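Local coordinates for protein glutathione S-transferase (Pseudomonas protegens, PDB 4IKH) that binds glutathione and probably acts as a glutathione transferase, joining the tripeptide's thiol to electrophilic substrates, at residues P130-V135 against R193-F198. Numbering follows the deposited sequence.
Sequences PMFGQV and RNLIGF. With GSH (glutathione), chain D.
Leu195 carries its CG anti to the backbone N (chi1 -176°) and meets Phe132, whose CG is anti to the carbonyl carbon and beside the backbone N (chi1 -72°). These torsions bring one branch of the leucine over the aromatic ring, the two side chains crossing at about a right angle. Methyl CD2 of Leu195 sits over the middle of one face of Phe132, 3.8 Å from the ring centroid and 11° off the ring normal, a well-centred CH-pi contact. The other methyl takes a different partner: CD1 of Leu195 packs on CG1 of Val135 at 4.0 Å, and on its CB as well. One leucine thus touches two residues three positions apart on the facing helix, a small example of how helices of a bundle pack through apolar side chains. No hydrogen bond crosses the contact, and all three residues are buried. Pro130 and Gly133 of the same segment line a glutathione pocket, where Gly133 CA comes within 3.3 Å of GSH O2; with no side chain at Gly133, the ligand lies directly against the helix backbone. In the C-terminal, all-helical domain of the transferase fold, the contact joins helix 111-140 to the end of helix 183-196, while Ala159 of helix 150-170 also packs on Phe132 and Met131 reaches Leu162 of that same helix.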
ATOM      1  N   PRO A 130      -2.909  -7.299  -2.061  1.00 28.50           N
ATOM      2  CA  PRO A 130      -3.908  -7.833  -1.118  1.00 32.69           C
ATOM      3  C   PRO A 130      -5.010  -8.631  -1.802  1.00 30.72           C
ATOM      4  O   PRO A 130      -5.480  -9.640  -1.251  1.00 36.49           O
ATOM      5  CB  PRO A 130      -4.514  -6.570  -0.490  1.00 27.84           C
ATOM      6  CG  PRO A 130      -3.426  -5.547  -0.576  1.00 25.24           C
ATOM      7  CD  PRO A 130      -2.768  -5.840  -1.943  1.00 23.21           C
HETATM    8  N   MSE A 131      -5.443  -8.184  -2.975  1.00 29.23           N
HETATM    9  CA  MSE A 131      -6.534  -8.871  -3.652  1.00 28.88           C
HETATM   10  C   MSE A 131      -6.106 -10.186  -4.306  1.00 29.41           C
HETATM   11  O   MSE A 131      -6.837 -11.170  -4.223  1.00 36.16           O
HETATM   12  CB  MSE A 131      -7.253  -7.944  -4.633  1.00 31.59           C
HETATM   13  CG  MSE A 131      -7.877  -6.716  -3.956  1.00 37.79           C
HETATM   14 SE   MSE A 131      -9.326  -7.162  -2.710  1.00 43.56          SE
HETATM   15  CE  MSE A 131      -8.358  -6.979  -1.006  1.00 28.87           C
ATOM     16  N   PHE A 132      -4.933 -10.224  -4.941  1.00 36.35           N
ATOM     17  CA  PHE A 132      -4.442 -11.488  -5.496  1.00 29.75           C
ATOM     18  C   PHE A 132      -4.214 -12.472  -4.341  1.00 25.99           C
ATOM     19  O   PHE A 132      -4.423 -13.668  -4.479  1.00 31.69           O
ATOM     20  CB  PHE A 132      -3.130 -11.308  -6.289  1.00 29.93           C
ATOM     21  CG  PHE A 132      -3.287 -10.606  -7.630  1.00 31.96           C
ATOM     22  CD1 PHE A 132      -4.483  -9.997  -7.996  1.00 30.55           C
ATOM     23  CD2 PHE A 132      -2.219 -10.565  -8.527  1.00 35.30           C
ATOM     24  CE1 PHE A 132      -4.609  -9.345  -9.213  1.00 29.39           C
ATOM     25  CE2 PHE A 132      -2.343  -9.917  -9.759  1.00 35.79           C
ATOM     26  CZ  PHE A 132      -3.539  -9.311 -10.099  1.00 35.61           C
ATOM     27  N   GLY A 133      -3.775 -11.955  -3.197  1.00 29.58           N
ATOM     28  CA  GLY A 133      -3.586 -12.776  -2.011  1.00 27.52           C
ATOM     29  C   GLY A 133      -4.868 -13.471  -1.587  1.00 32.32           C
ATOM     30  O   GLY A 133      -4.844 -14.630  -1.159  1.00 36.58           O
ATOM     31  N   GLN A 134      -5.996 -12.774  -1.711  1.00 29.44           N
ATOM     32  CA  GLN A 134      -7.276 -13.386  -1.381  1.00 31.26           C
ATOM     33  C   GLN A 134      -7.652 -14.473  -2.403  1.00 34.66           C
ATOM     34  O   GLN A 134      -8.264 -15.486  -2.044  1.00 35.63           O
ATOM     35  CB  GLN A 134      -8.380 -12.335  -1.280  1.00 29.70           C
ATOM     36  CG  GLN A 134      -8.119 -11.250  -0.223  1.00 29.62           C
ATOM     37  CD  GLN A 134      -7.327 -11.768   0.963  1.00 29.69           C
ATOM     38  OE1 GLN A 134      -6.156 -11.423   1.132  1.00 30.87           O
ATOM     39  NE2 GLN A 134      -7.954 -12.614   1.778  1.00 25.37           N
ATOM     40  N   VAL A 135      -7.288 -14.279  -3.670  1.00 33.10           N
ATOM     41  CA  VAL A 135      -7.554 -15.311  -4.674  1.00 30.27           C
ATOM     42  C   VAL A 135      -6.791 -16.582  -4.297  1.00 30.30           C
ATOM     43  O   VAL A 135      -7.319 -17.700  -4.407  1.00 33.63           O
ATOM     44  CB  VAL A 135      -7.149 -14.877  -6.108  1.00 32.05           C
ATOM     45  CG1 VAL A 135      -7.345 -16.022  -7.074  1.00 34.36           C
ATOM     46  CG2 VAL A 135      -7.962 -13.692  -6.561  1.00 30.53           C
ATOM     47  N   ARG A 193       2.891 -12.855 -11.889  1.00 31.20           N
ATOM     48  CA  ARG A 193       3.534 -14.162 -12.031  1.00 38.82           C
ATOM     49  C   ARG A 193       2.991 -15.183 -11.030  1.00 40.18           C
ATOM     50  O   ARG A 193       2.708 -16.325 -11.371  1.00 36.40           O
ATOM     51  CB  ARG A 193       5.044 -14.014 -11.831  1.00 42.05           C
ATOM     52  CG  ARG A 193       5.811 -15.329 -11.825  1.00 42.74           C
ATOM     53  CD  ARG A 193       7.305 -15.073 -11.712  1.00 42.15           C
ATOM     54  NE  ARG A 193       8.075 -16.314 -11.710  1.00 46.21           N
ATOM     55  CZ  ARG A 193       8.382 -16.998 -10.613  1.00 51.29           C
ATOM     56  NH1 ARG A 193       7.980 -16.573  -9.427  1.00 49.50           N
ATOM     57  NH2 ARG A 193       9.092 -18.109 -10.703  1.00 52.70           N
ATOM     58  N   ASN A 194       2.839 -14.768  -9.782  1.00 36.25           N
ATOM     59  CA  ASN A 194       2.432 -15.704  -8.754  1.00 37.63           C
ATOM     60  C   ASN A 194       0.965 -16.104  -8.926  1.00 34.68           C
ATOM     61  O   ASN A 194       0.605 -17.259  -8.718  1.00 39.34           O
ATOM     62  CB  ASN A 194       2.691 -15.096  -7.372  1.00 39.87           C
ATOM     63  CG  ASN A 194       2.328 -16.037  -6.235  1.00 44.74           C
ATOM     64  OD1 ASN A 194       3.065 -16.977  -5.924  1.00 47.47           O
ATOM     65  ND2 ASN A 194       1.196 -15.777  -5.597  1.00 39.99           N
ATOM     66  N   LEU A 195       0.124 -15.151  -9.321  1.00 29.52           N
ATOM     67  CA  LEU A 195      -1.299 -15.427  -9.530  1.00 35.24           C
ATOM     68  C   LEU A 195      -1.509 -16.558 -10.537  1.00 41.43           C
ATOM     69  O   LEU A 195      -2.321 -17.469 -10.318  1.00 38.67           O
ATOM     70  CB  LEU A 195      -2.012 -14.164 -10.025  1.00 32.50           C
ATOM     71  CG  LEU A 195      -3.532 -14.252 -10.204  1.00 35.44           C
ATOM     72  CD1 LEU A 195      -4.210 -14.380  -8.838  1.00 29.15           C
ATOM     73  CD2 LEU A 195      -4.076 -13.041 -10.952  1.00 34.90           C
ATOM     74  N   ILE A 196      -0.763 -16.501 -11.639  1.00 46.75           N
ATOM     75  CA  ILE A 196      -0.947 -17.461 -12.731  1.00 48.85           C
ATOM     76  C   ILE A 196      -0.033 -18.687 -12.639  1.00 46.32           C
ATOM     77  O   ILE A 196      -0.254 -19.682 -13.331  1.00 51.93           O
ATOM     78  CB  ILE A 196      -0.795 -16.789 -14.121  1.00 48.39           C
ATOM     79  CG1 ILE A 196       0.644 -16.348 -14.375  1.00 45.42           C
ATOM     80  CG2 ILE A 196      -1.733 -15.591 -14.247  1.00 53.36           C
ATOM     81  CD1 ILE A 196       0.788 -15.544 -15.668  1.00 50.33           C
ATOM     82  N   GLY A 197       0.994 -18.611 -11.799  1.00 44.47           N
ATOM     83  CA  GLY A 197       1.832 -19.765 -11.535  1.00 46.15           C
ATOM     84  C   GLY A 197       1.384 -20.495 -10.275  1.00 52.36           C
ATOM     85  O   GLY A 197       0.512 -21.369 -10.328  1.00 49.28           O
ATOM     86  N   PHE A 198       1.966 -20.124  -9.135  1.00 51.15           N
ATOM     87  CA  PHE A 198       1.736 -20.834  -7.872  1.00 50.51           C
ATOM     88  C   PHE A 198       0.257 -20.942  -7.480  1.00 48.35           C
ATOM     89  O   PHE A 198      -0.197 -21.986  -6.996  1.00 48.43           O
ATOM     90  CB  PHE A 198       2.531 -20.158  -6.747  1.00 53.18           C
ATOM     91  CG  PHE A 198       2.548 -20.931  -5.453  1.00 55.60           C
ATOM     92  CD1 PHE A 198       2.943 -22.263  -5.427  1.00 57.09           C
ATOM     93  CD2 PHE A 198       2.203 -20.315  -4.257  1.00 59.25           C
ATOM     94  CE1 PHE A 198       2.971 -22.975  -4.240  1.00 55.69           C
ATOM     95  CE2 PHE A 198       2.229 -21.022  -3.058  1.00 58.09           C
ATOM     96  CZ  PHE A 198       2.614 -22.354  -3.054  1.00 58.83           C
TER
HETATM   97  N1  GSH D 303      -1.611 -16.901   6.384  1.00 91.92           N
HETATM   98  CA1 GSH D 303      -2.010 -15.563   6.156  1.00 88.17           C
HETATM   99  C1  GSH D 303      -3.273 -15.522   5.354  1.00 89.55           C
HETATM  100  O11 GSH D 303      -4.029 -16.538   5.298  1.00 87.79           O
HETATM  101  O12 GSH D 303      -3.592 -14.465   4.728  1.00 90.41           O
HETATM  102  CB1 GSH D 303      -0.922 -14.865   5.411  1.00 81.59           C
HETATM  103  CG1 GSH D 303      -0.620 -15.560   4.078  1.00 74.32           C
HETATM  104  CD1 GSH D 303       0.115 -14.525   3.254  1.00 64.75           C
HETATM  105  OE1 GSH D 303       0.861 -13.760   3.832  1.00 62.21           O
HETATM  106  N2  GSH D 303      -0.081 -14.413   1.803  1.00 57.28           N
HETATM  107  CA2 GSH D 303       0.627 -13.400   1.071  1.00 51.62           C
HETATM  108  C2  GSH D 303      -0.303 -12.221   0.806  1.00 49.37           C
HETATM  109  O2  GSH D 303      -1.503 -12.421   0.551  1.00 51.43           O
HETATM  110  CB2 GSH D 303       1.113 -13.947  -0.233  1.00 54.26           C
HETATM  111  SG2 GSH D 303       2.312 -15.225   0.021  1.00 62.48           S
HETATM  112  N3  GSH D 303       0.167 -10.839   0.839  1.00 52.62           N
HETATM  113  CA3 GSH D 303      -0.790  -9.765   0.569  1.00 51.97           C
HETATM  114  C3  GSH D 303      -0.123  -8.494   0.125  1.00 41.82           C
HETATM  115  O31 GSH D 303       1.026  -8.497  -0.375  1.00 41.06           O
HETATM  116  O32 GSH D 303      -0.713  -7.397   0.245  1.00 45.97           O